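Local coordinates for protein diguanylate cyclase (Vibrio cholerae serotype O1, PDB 6EIB) that catalyses the condensation of two GTP molecules into cyclic di-GMP through its magnesium-dependent GGDEF-family domain, and takes part in biofilm formation, at residues A[115-127]-A[144-158]. Residues are numbered along the deposited sequence; the frame is centred on the assembly and turned at random. Where two conformers were deposited one is given.
Sequences EHIYLCAGVSSLH and LYKAKRNGRNRCCIY. With EDO (1,2-ethanediol), chain I; EDO (1,2-ethanediol), chain K; SO4 (sulfate ion), chain G; SO4 (sulfate ion), chain E.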
loop_
_atom_site.group_PDB
_atom_site.type_symbol
_atom_site.label_atom_id
_atom_site.label_comp_id
_atom_site.label_asym_id
_atom_site.label_seq_id
_atom_site.Cartn_x
_atom_site.Cartn_y
_atom_site.Cartn_z
ATOM N N GLU A 115 -22.130 0.710 0.364
ATOM C CA GLU A 115 -21.345 0.774 -0.858
ATOM C C GLU A 115 -20.079 -0.054 -0.706
ATOM O O GLU A 115 -19.435 -0.016 0.353
ATOM C CB GLU A 115 -20.996 2.226 -1.157
ATOM C CG GLU A 115 -20.193 2.449 -2.423
ATOM C CD GLU A 115 -21.072 2.508 -3.664
ATOM O OE1 GLU A 115 -22.307 2.345 -3.533
ATOM O OE2 GLU A 115 -20.515 2.757 -4.763
ATOM N N HIS A 116 -19.717 -0.821 -1.738
ATOM C CA HIS A 116 -18.461 -1.557 -1.656
ATOM C C HIS A 116 -17.387 -0.866 -2.492
ATOM O O HIS A 116 -17.646 -0.368 -3.595
ATOM C CB HIS A 116 -18.635 -3.022 -2.072
ATOM C CG HIS A 116 -19.345 -3.843 -1.035
ATOM N ND1 HIS A 116 -18.681 -4.486 -0.010
ATOM C CD2 HIS A 116 -20.658 -4.093 -0.851
ATOM C CE1 HIS A 116 -19.558 -5.108 0.756
ATOM N NE2 HIS A 116 -20.769 -4.889 0.274
ATOM N N ILE A 117 -16.212 -0.733 -1.893
ATOM C CA ILE A 117 -15.084 -0.055 -2.519
ATOM C C ILE A 117 -13.914 -1.035 -2.591
ATOM O O ILE A 117 -13.742 -1.863 -1.689
ATOM C CB ILE A 117 -14.698 1.221 -1.729
ATOM C CG1 ILE A 117 -15.941 2.058 -1.459
ATOM C CG2 ILE A 117 -13.654 2.084 -2.474
ATOM C CD1 ILE A 117 -15.664 3.303 -0.609
ATOM N N TYR A 118 -13.090 -0.914 -3.632
ATOM C CA TYR A 118 -12.044 -1.890 -3.915
ATOM C C TYR A 118 -10.684 -1.188 -4.086
ATOM O O TYR A 118 -10.621 0.030 -4.292
ATOM C CB TYR A 118 -12.408 -2.703 -5.190
ATOM C CG TYR A 118 -13.776 -3.356 -5.124
ATOM C CD1 TYR A 118 -13.923 -4.625 -4.575
ATOM C CD2 TYR A 118 -14.928 -2.694 -5.564
ATOM C CE1 TYR A 118 -15.177 -5.234 -4.483
ATOM C CE2 TYR A 118 -16.216 -3.310 -5.444
ATOM C CZ TYR A 118 -16.304 -4.571 -4.913
ATOM O OH TYR A 118 -17.517 -5.226 -4.779
ATOM N N LEU A 119 -9.604 -1.957 -4.026
ATOM C CA LEU A 119 -8.278 -1.388 -4.216
ATOM C C LEU A 119 -7.454 -2.359 -5.035
ATOM O O LEU A 119 -7.852 -3.511 -5.188
ATOM C CB LEU A 119 -7.622 -1.083 -2.841
ATOM C CG LEU A 119 -7.324 -2.214 -1.846
ATOM C CD1 LEU A 119 -6.014 -2.943 -2.179
ATOM C CD2 LEU A 119 -7.272 -1.646 -0.426
ATOM N N CYS A 120 -6.330 -1.905 -5.590
ATOM C CA CYS A 120 -5.376 -2.821 -6.215
ATOM C C CYS A 120 -4.076 -2.631 -5.476
ATOM O O CYS A 120 -3.888 -1.594 -4.858
ATOM C CB CYS A 120 -5.159 -2.533 -7.703
ATOM S SG CYS A 120 -6.617 -2.988 -8.705
ATOM N N ALA A 121 -3.177 -3.602 -5.577
ATOM C CA ALA A 121 -1.911 -3.492 -4.865
ATOM C C ALA A 121 -0.823 -4.091 -5.708
ATOM O O ALA A 121 -1.054 -5.066 -6.444
ATOM C CB ALA A 121 -1.984 -4.216 -3.464
ATOM N N GLY A 122 0.365 -3.495 -5.632
ATOM C CA GLY A 122 1.515 -4.093 -6.276
ATOM C C GLY A 122 2.552 -4.294 -5.170
ATOM O O GLY A 122 2.660 -3.455 -4.264
ATOM N N VAL A 123 3.325 -5.365 -5.259
ATOM C CA VAL A 123 4.298 -5.711 -4.203
ATOM C C VAL A 123 5.710 -5.984 -4.723
ATOM O O VAL A 123 5.905 -6.685 -5.717
ATOM C CB VAL A 123 3.853 -6.966 -3.451
ATOM C CG1 VAL A 123 4.760 -7.211 -2.254
ATOM C CG2 VAL A 123 2.385 -6.848 -3.041
ATOM N N SER A 124 6.724 -5.455 -4.046
ATOM C CA SER A 124 8.057 -5.864 -4.394
ATOM C C SER A 124 8.879 -5.795 -3.138
ATOM O O SER A 124 8.352 -5.557 -2.042
ATOM C CB SER A 124 8.667 -4.961 -5.490
ATOM O OG SER A 124 9.845 -5.562 -6.056
ATOM N N SER A 125 10.179 -5.974 -3.305
ATOM C CA SER A 125 11.077 -5.882 -2.171
ATOM C C SER A 125 12.494 -5.522 -2.609
ATOM O O SER A 125 12.821 -5.573 -3.794
ATOM C CB SER A 125 11.079 -7.191 -1.397
ATOM O OG SER A 125 11.674 -8.210 -2.164
ATOM N N LEU A 126 13.356 -5.213 -1.638
ATOM C CA LEU A 126 14.747 -4.859 -1.941
ATOM C C LEU A 126 15.418 -5.982 -2.736
ATOM O O LEU A 126 15.287 -7.156 -2.374
ATOM C CB LEU A 126 15.523 -4.616 -0.638
ATOM C CG LEU A 126 17.038 -4.373 -0.672
ATOM C CD1 LEU A 126 17.342 -3.045 -1.259
ATOM C CD2 LEU A 126 17.650 -4.530 0.729
ATOM N N HIS A 127 16.085 -5.628 -3.843
ATOM C CA HIS A 127 16.903 -6.573 -4.620
ATOM C C HIS A 127 18.397 -6.176 -4.477
ATOM O O HIS A 127 18.715 -5.024 -4.167
ATOM C CB HIS A 127 16.517 -6.597 -6.112
ATOM C CG HIS A 127 15.154 -7.161 -6.392
ATOM N ND1 HIS A 127 14.685 -7.350 -7.677
ATOM C CD2 HIS A 127 14.154 -7.556 -5.565
ATOM C CE1 HIS A 127 13.470 -7.868 -7.627
ATOM N NE2 HIS A 127 13.118 -7.993 -6.361
ATOM N N LEU A 144 1.663 -2.721 -9.380
ATOM C CA LEU A 144 0.341 -2.150 -9.156
ATOM C C LEU A 144 -0.388 -1.903 -10.475
ATOM O O LEU A 144 -1.535 -2.339 -10.684
ATOM C CB LEU A 144 0.487 -0.842 -8.352
ATOM C CG LEU A 144 -0.724 0.101 -8.245
ATOM C CD1 LEU A 144 -1.960 -0.561 -7.546
ATOM C CD2 LEU A 144 -0.333 1.337 -7.424
ATOM N N TYR A 145 0.296 -1.263 -11.420
ATOM C CA TYR A 145 -0.337 -0.986 -12.704
ATOM C C TYR A 145 -0.563 -2.257 -13.512
ATOM O O TYR A 145 -1.511 -2.336 -14.328
ATOM C CB TYR A 145 0.455 0.121 -13.468
ATOM C CG TYR A 145 0.034 1.469 -12.887
ATOM C CD1 TYR A 145 0.499 1.885 -11.642
ATOM C CD2 TYR A 145 -0.920 2.275 -13.542
ATOM C CE1 TYR A 145 0.076 3.059 -11.061
ATOM C CE2 TYR A 145 -1.355 3.484 -12.969
ATOM C CZ TYR A 145 -0.856 3.862 -11.720
ATOM O OH TYR A 145 -1.253 5.047 -11.101
ATOM N N LYS A 146 0.284 -3.256 -13.308
ATOM C CA LYS A 146 0.059 -4.552 -13.945
ATOM C C LYS A 146 -1.248 -5.163 -13.374
ATOM O O LYS A 146 -2.102 -5.678 -14.117
ATOM C CB LYS A 146 1.274 -5.442 -13.699
ATOM C CG LYS A 146 1.357 -6.779 -14.417
ATOM C CD LYS A 146 2.605 -7.562 -13.911
ATOM C CE LYS A 146 3.892 -6.681 -13.873
ATOM N NZ LYS A 146 5.063 -7.234 -13.049
ATOM N N ALA A 147 -1.412 -5.070 -12.054
ATOM C CA ALA A 147 -2.637 -5.551 -11.405
ATOM C C ALA A 147 -3.883 -4.872 -11.991
ATOM O O ALA A 147 -4.878 -5.516 -12.333
ATOM C CB ALA A 147 -2.550 -5.309 -9.890
ATOM N N LYS A 148 -3.808 -3.555 -12.125
ATOM C CA LYS A 148 -4.907 -2.741 -12.647
ATOM C C LYS A 148 -5.316 -3.094 -14.083
ATOM O O LYS A 148 -6.442 -2.803 -14.493
ATOM C CB LYS A 148 -4.522 -1.270 -12.542
ATOM C CG LYS A 148 -4.447 -0.780 -11.116
ATOM C CD LYS A 148 -3.877 0.649 -11.061
ATOM C CE LYS A 148 -4.848 1.676 -11.593
ATOM N NZ LYS A 148 -5.905 1.885 -10.570
ATOM N N ARG A 149 -4.427 -3.714 -14.859
ATOM C CA ARG A 149 -4.770 -4.074 -16.234
ATOM C C ARG A 149 -5.929 -5.077 -16.286
ATOM O O ARG A 149 -6.592 -5.203 -17.328
ATOM C CB ARG A 149 -3.580 -4.697 -16.981
ATOM C CG ARG A 149 -2.401 -3.808 -17.256
ATOM C CD ARG A 149 -2.747 -2.476 -17.828
ATOM N NE ARG A 149 -2.898 -2.527 -19.275
ATOM C CZ ARG A 149 -3.232 -1.489 -20.045
ATOM N NH1 ARG A 149 -3.451 -0.288 -19.522
ATOM N NH2 ARG A 149 -3.361 -1.664 -21.344
ATOM N N ASN A 150 -6.131 -5.830 -15.198
ATOM C CA ASN A 150 -7.158 -6.877 -15.184
ATOM C C ASN A 150 -8.431 -6.461 -14.467
ATOM O O ASN A 150 -9.339 -7.256 -14.248
ATOM C CB ASN A 150 -6.568 -8.147 -14.573
ATOM C CG ASN A 150 -5.587 -8.809 -15.512
ATOM O OD1 ASN A 150 -5.964 -9.537 -16.423
ATOM N ND2 ASN A 150 -4.316 -8.525 -15.311
ATOM N N GLY A 151 -8.478 -5.191 -14.104
ATOM C CA GLY A 151 -9.641 -4.598 -13.480
ATOM C C GLY A 151 -9.410 -4.059 -12.082
ATOM O O GLY A 151 -8.263 -3.888 -11.627
ATOM N N ARG A 152 -10.504 -3.885 -11.357
ATOM C CA ARG A 152 -10.405 -3.349 -10.015
ATOM C C ARG A 152 -10.204 -4.564 -9.140
ATOM O O ARG A 152 -10.311 -5.681 -9.632
ATOM C CB ARG A 152 -11.666 -2.570 -9.622
ATOM C CG ARG A 152 -12.922 -3.437 -9.599
ATOM C CD ARG A 152 -14.198 -2.688 -9.249
ATOM N NE ARG A 152 -15.283 -3.665 -9.091
ATOM C CZ ARG A 152 -16.565 -3.360 -8.907
ATOM N NH1 ARG A 152 -16.956 -2.090 -8.845
ATOM N NH2 ARG A 152 -17.457 -4.341 -8.787
ATOM N N ASN A 153 -9.850 -4.359 -7.879
ATOM C CA ASN A 153 -9.779 -5.477 -6.923
ATOM C C ASN A 153 -8.790 -6.580 -7.357
ATOM O O ASN A 153 -9.193 -7.741 -7.543
ATOM C CB ASN A 153 -11.170 -6.071 -6.694
ATOM C CG ASN A 153 -11.210 -6.976 -5.472
ATOM O OD1 ASN A 153 -10.452 -6.750 -4.502
ATOM N ND2 ASN A 153 -12.137 -7.951 -5.467
ATOM N N ARG A 154 -7.505 -6.195 -7.535
ATOM C CA ARG A 154 -6.435 -7.089 -8.016
ATOM C C ARG A 154 -5.097 -6.820 -7.307
ATOM O O ARG A 154 -4.767 -5.687 -7.000
ATOM C CB ARG A 154 -6.207 -6.931 -9.523
ATOM C CG ARG A 154 -7.433 -7.293 -10.427
ATOM C CD ARG A 154 -7.700 -8.798 -10.387
ATOM N NE ARG A 154 -8.648 -9.244 -11.408
ATOM C CZ ARG A 154 -9.967 -9.259 -11.237
ATOM N NH1 ARG A 154 -10.496 -8.852 -10.084
ATOM N NH2 ARG A 154 -10.756 -9.686 -12.210
ATOM N N CYS A 155 -4.323 -7.880 -7.114
ATOM C CA CYS A 155 -3.009 -7.783 -6.496
ATOM C C CYS A 155 -1.971 -8.468 -7.357
ATOM O O CYS A 155 -2.234 -9.530 -7.922
ATOM C CB CYS A 155 -3.007 -8.409 -5.104
ATOM S SG CYS A 155 -3.703 -7.351 -3.865
ATOM N N CYS A 156 -0.785 -7.865 -7.460
ATOM C CA CYS A 156 0.295 -8.459 -8.245
ATOM C C CYS A 156 1.640 -8.332 -7.539
ATOM O O CYS A 156 1.948 -7.312 -6.937
ATOM C CB CYS A 156 0.398 -7.810 -9.631
ATOM S SG CYS A 156 -0.715 -8.516 -10.861
ATOM N N ILE A 157 2.453 -9.373 -7.633
ATOM C CA ILE A 157 3.832 -9.260 -7.167
ATOM C C ILE A 157 4.728 -8.962 -8.379
ATOM O O ILE A 157 4.515 -9.504 -9.465
ATOM C CB ILE A 157 4.274 -10.525 -6.455
ATOM C CG1 ILE A 157 5.649 -10.353 -5.818
ATOM C CG2 ILE A 157 4.298 -11.680 -7.401
ATOM C CD1 ILE A 157 5.929 -11.504 -4.881
ATOM N N TYR A 158 5.687 -8.061 -8.237
ATOM C CA TYR A 158 6.571 -7.807 -9.383
ATOM C C TYR A 158 7.475 -8.977 -9.713
ATOM O O TYR A 158 8.152 -9.504 -8.840
ATOM C CB TYR A 158 7.433 -6.573 -9.147
ATOM C CG TYR A 158 8.382 -6.300 -10.290
ATOM C CD1 TYR A 158 9.652 -6.896 -10.322
ATOM C CD2 TYR A 158 8.024 -5.469 -11.332
ATOM C CE1 TYR A 158 10.531 -6.668 -11.356
ATOM C CE2 TYR A 158 8.903 -5.227 -12.380
ATOM C CZ TYR A 158 10.152 -5.833 -12.382
ATOM O OH TYR A 158 11.038 -5.603 -13.413
HETATM C C1 EDO I . -14.433 -8.136 -7.983
HETATM O O1 EDO I . -14.038 -7.447 -6.799
HETATM C C2 EDO I . -15.487 -7.275 -8.642
HETATM O O2 EDO I . -14.857 -6.087 -9.138
HETATM C C1 EDO K . -18.391 1.392 -7.525
HETATM O O1 EDO K . -17.867 0.107 -7.903
HETATM C C2 EDO K . -17.338 2.149 -6.719
HETATM O O2 EDO K . -16.856 1.361 -5.611
HETATM S S SO4 G . 11.702 -3.925 -16.402
HETATM O O1 SO4 G . 10.783 -3.455 -15.374
HETATM O O2 SO4 G . 11.109 -5.081 -17.064
HETATM O O3 SO4 G . 11.902 -2.873 -17.399
HETATM O O4 SO4 G . 12.965 -4.290 -15.770
HETATM S S SO4 E . 12.985 -11.324 -0.246
HETATM O O1 SO4 E . 12.743 -9.889 -0.365
HETATM O O2 SO4 E . 11.801 -11.964 0.305
HETATM O O3 SO4 E . 13.296 -11.898 -1.547
HETATM O O4 SO4 E . 14.097 -11.557 0.704
HETATM O O HOH W 1 -10.448 -4.739 -2.908
HETATM O O HOH W 2 9.543 -8.365 -6.369
#
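Strands 119-125 and 154-157 run parallel, 5° apart, at the ends of a beta-alpha-beta crossover of the GGDEF domain, with helix 133-148 as the connection and 154-157 as an outermost strand of the sheet. A121 N donates to R154 O, and A121 O accepts C156 N at 3.0 Å; V123 N donates to C156 O, and Y158 N donates to V123 O at 2.9 Å, almost straight.

The returning helix lies on the C120 and G122 face. G122 CA comes to 3.4 Å from L144 N, so close that only glycine, lacking CB, suits the site. L144 CD1 lies 3.8 Å from C120 CB, and K148 CG touches the same cysteine, which, small and apolar, packs its CB against both side chains. The K148 amine makes a weak, long ion pair with D37, a magnesium ligand by similarity. On the other face of the sheet, in one of its two conformers, C155 SG comes near the small A121 CB.

Beyond the strand pair, Y118 supplies a broad apolar ring for R152 and N153. R152's extended chain brings its guanidinium obliquely against the Y118 ring, the planes 28° apart, with Y118 CE2 over the centre of the guanidinium face. With chi1 at -166°, N153 CG swings beside Y118 CD1; N153 OD1 accepts from R102 and from a water, 2.6 Å away, that also accepts L119 N.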